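Local structure of Blo t 1 allergen (5JT8) at residues Tyr296-Asn301 with Tyr312-Arg317. The protein probably cleaves peptide bonds as a papain-family cysteine protease once its inhibitory propeptide is removed, and is a mite allergen. Numbering follows the deposited sequence.
Sequences YWIIRN and YGYVER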
loop_
_atom_site.group_PDB
_atom_site.type_symbol
_atom_site.label_atom_id
_atom_site.label_comp_id
_atom_site.label_asym_id
_atom_site.label_seq_id
_atom_site.Cartn_x
_atom_site.Cartn_y
_atom_site.Cartn_z
ATOM N N TYR A 296 -16.189 -2.228 7.805
ATOM C CA TYR A 296 -15.007 -1.626 7.192
ATOM C C TYR A 296 -13.814 -2.562 7.129
ATOM O O TYR A 296 -13.751 -3.568 7.827
ATOM C CB TYR A 296 -14.598 -0.348 7.939
ATOM C CG TYR A 296 -14.228 -0.585 9.383
ATOM C CD1 TYR A 296 -12.929 -0.957 9.749
ATOM C CD2 TYR A 296 -15.184 -0.455 10.387
ATOM C CE1 TYR A 296 -12.592 -1.176 11.099
ATOM C CE2 TYR A 296 -14.868 -0.682 11.716
ATOM C CZ TYR A 296 -13.570 -1.039 12.074
ATOM O OH TYR A 296 -13.273 -1.251 13.413
ATOM N N TRP A 297 -12.879 -2.202 6.265
ATOM C CA TRP A 297 -11.586 -2.849 6.162
ATOM C C TRP A 297 -10.561 -2.056 6.967
ATOM O O TRP A 297 -10.657 -0.832 7.054
ATOM C CB TRP A 297 -11.124 -2.905 4.713
ATOM C CG TRP A 297 -11.921 -3.753 3.800
ATOM C CD1 TRP A 297 -12.682 -3.339 2.749
ATOM C CD2 TRP A 297 -11.999 -5.177 3.819
ATOM N NE1 TRP A 297 -13.256 -4.422 2.123
ATOM C CE2 TRP A 297 -12.850 -5.563 2.764
ATOM C CE3 TRP A 297 -11.447 -6.164 4.637
ATOM C CZ2 TRP A 297 -13.132 -6.890 2.491
ATOM C CZ3 TRP A 297 -11.748 -7.488 4.371
ATOM C CH2 TRP A 297 -12.570 -7.833 3.306
ATOM N N ILE A 298 -9.566 -2.731 7.524
ATOM C CA ILE A 298 -8.423 -2.015 8.101
ATOM C C ILE A 298 -7.228 -2.077 7.151
ATOM O O ILE A 298 -6.705 -3.157 6.841
ATOM C CB ILE A 298 -8.014 -2.570 9.464
ATOM C CG1 ILE A 298 -9.242 -2.713 10.380
ATOM C CG2 ILE A 298 -6.948 -1.673 10.087
ATOM C CD1 ILE A 298 -8.975 -3.501 11.667
ATOM N N ILE A 299 -6.810 -0.906 6.683
ATOM C CA ILE A 299 -5.759 -0.797 5.677
ATOM C C ILE A 299 -4.459 -0.279 6.258
ATOM O O ILE A 299 -4.413 0.804 6.847
ATOM C CB ILE A 299 -6.210 0.121 4.526
ATOM C CG1 ILE A 299 -7.265 -0.600 3.683
ATOM C CG2 ILE A 299 -5.029 0.529 3.645
ATOM C CD1 ILE A 299 -7.776 0.225 2.520
ATOM N N ARG A 300 -3.398 -1.062 6.110
ATOM C CA ARG A 300 -2.063 -0.572 6.453
ATOM C C ARG A 300 -1.411 0.068 5.237
ATOM O O ARG A 300 -1.139 -0.610 4.230
ATOM C CB ARG A 300 -1.176 -1.697 6.974
ATOM C CG ARG A 300 0.285 -1.308 7.106
ATOM C CD ARG A 300 1.102 -2.486 7.578
ATOM N NE ARG A 300 2.538 -2.216 7.535
ATOM C CZ ARG A 300 3.280 -1.943 8.604
ATOM N NH1 ARG A 300 2.730 -1.887 9.813
ATOM N NH2 ARG A 300 4.573 -1.720 8.463
ATOM N N ASN A 301 -1.158 1.369 5.338
ATOM C CA ASN A 301 -0.619 2.143 4.224
ATOM C C ASN A 301 0.869 2.420 4.472
ATOM O O ASN A 301 1.368 2.171 5.568
ATOM C CB ASN A 301 -1.417 3.443 4.058
ATOM C CG ASN A 301 -1.262 4.075 2.678
ATOM O OD1 ASN A 301 -0.426 3.666 1.877
ATOM N ND2 ASN A 301 -2.074 5.090 2.407
ATOM N N TYR A 312 -2.871 4.082 9.405
ATOM C CA TYR A 312 -3.902 3.096 9.083
ATOM C C TYR A 312 -5.181 3.800 8.630
ATOM O O TYR A 312 -5.508 4.876 9.117
ATOM C CB TYR A 312 -4.181 2.189 10.297
ATOM C CG TYR A 312 -3.042 1.230 10.608
ATOM C CD1 TYR A 312 -2.962 -0.004 9.978
ATOM C CD2 TYR A 312 -2.040 1.569 11.509
ATOM C CE1 TYR A 312 -1.927 -0.880 10.244
ATOM C CE2 TYR A 312 -1.000 0.694 11.784
ATOM C CZ TYR A 312 -0.947 -0.525 11.131
ATOM O OH TYR A 312 0.073 -1.410 11.383
ATOM N N GLY A 313 -5.904 3.190 7.696
ATOM C CA GLY A 313 -7.127 3.788 7.199
ATOM C C GLY A 313 -8.287 2.825 7.255
ATOM O O GLY A 313 -8.084 1.612 7.313
ATOM N N TYR A 314 -9.505 3.361 7.225
ATOM C CA TYR A 314 -10.684 2.527 7.292
ATOM C C TYR A 314 -11.588 2.765 6.088
ATOM O O TYR A 314 -12.051 3.884 5.861
ATOM C CB TYR A 314 -11.428 2.773 8.605
ATOM C CG TYR A 314 -10.545 2.569 9.824
ATOM C CD1 TYR A 314 -10.257 1.294 10.290
ATOM C CD2 TYR A 314 -9.972 3.654 10.487
ATOM C CE1 TYR A 314 -9.449 1.099 11.391
ATOM C CE2 TYR A 314 -9.161 3.470 11.595
ATOM C CZ TYR A 314 -8.909 2.185 12.044
ATOM O OH TYR A 314 -8.102 1.985 13.139
ATOM N N VAL A 315 -11.820 1.711 5.309
ATOM C CA VAL A 315 -12.701 1.814 4.152
ATOM C C VAL A 315 -13.856 0.833 4.258
ATOM O O VAL A 315 -13.654 -0.335 4.566
ATOM C CB VAL A 315 -11.952 1.541 2.807
ATOM C CG1 VAL A 315 -12.937 1.582 1.621
ATOM C CG2 VAL A 315 -10.847 2.536 2.597
ATOM N N GLU A 316 -15.058 1.312 3.966
ATOM C CA GLU A 316 -16.254 0.488 4.008
ATOM C C GLU A 316 -16.133 -0.783 3.145
ATOM O O GLU A 316 -15.625 -0.738 2.026
ATOM C CB GLU A 316 -17.449 1.328 3.559
ATOM C CG GLU A 316 -18.752 0.603 3.433
ATOM C CD GLU A 316 -19.874 1.529 2.944
ATOM O OE1 GLU A 316 -19.774 2.084 1.813
ATOM O OE2 GLU A 316 -20.846 1.704 3.709
ATOM N N ARG A 317 -16.589 -1.908 3.690
ATOM C CA ARG A 317 -16.658 -3.168 2.949
ATOM C C ARG A 317 -17.928 -3.246 2.102
ATOM O O ARG A 317 -18.758 -2.332 2.119
ATOM C CB ARG A 317 -16.636 -4.362 3.906
ATOM C CG ARG A 317 -15.490 -4.380 4.889
ATOM C CD ARG A 317 -15.183 -5.819 5.369
ATOM N NE ARG A 317 -16.352 -6.531 5.897
ATOM C CZ ARG A 317 -16.752 -6.454 7.163
ATOM N NH1 ARG A 317 -16.092 -5.690 8.019
ATOM N NH2 ARG A 317 -17.820 -7.129 7.568
#
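W297 and I299 pair with V315 and G313 through four backbone hydrogen bonds, joining 296-300 and 312-316 as the two antiparallel strands of a β-hairpin in the β-sheet domain of the papain fold. The strand axes run at 153°, and the bond from W297 N to V315 O is short, at 2.6 Å. The branched chains of I299 and V315 suit a buried face, I299 CD1 meeting V315 CG2 at 3.8 Å, while G313, having no side chain, adds no bulk beside I299. On the same face W297 packs against helix 237-247 and offers its indole to R317, whose CD sits over the ring and whose CG lies 3.5 Å from the centroid of the five-membered ring in a CH-pi contact. A bend at chi3 (-53°) lets the R317 guanidinium reach the strand of Y296. The opposite face carries I298, R300, Y312 and Y314. At the strand end, where Y296 and E316 diverge, Y314 turns its ring edge toward the face of Y296 in an offset T-shaped pair, and I298 CG1 lies against the edge of Y314 near CE1. The long, extended R300 bonds T126 O through NH1 and R127 O through NH2; NH1 also donates to Y312 OH at 3.1 Å, a bent bond of 137°. Away from the connecting loop, R317 NH1 donates to Y296 O over 3.2 Å, the oxygen lying in the guanidinium plane but the nitrogen standing above the carbonyl plane.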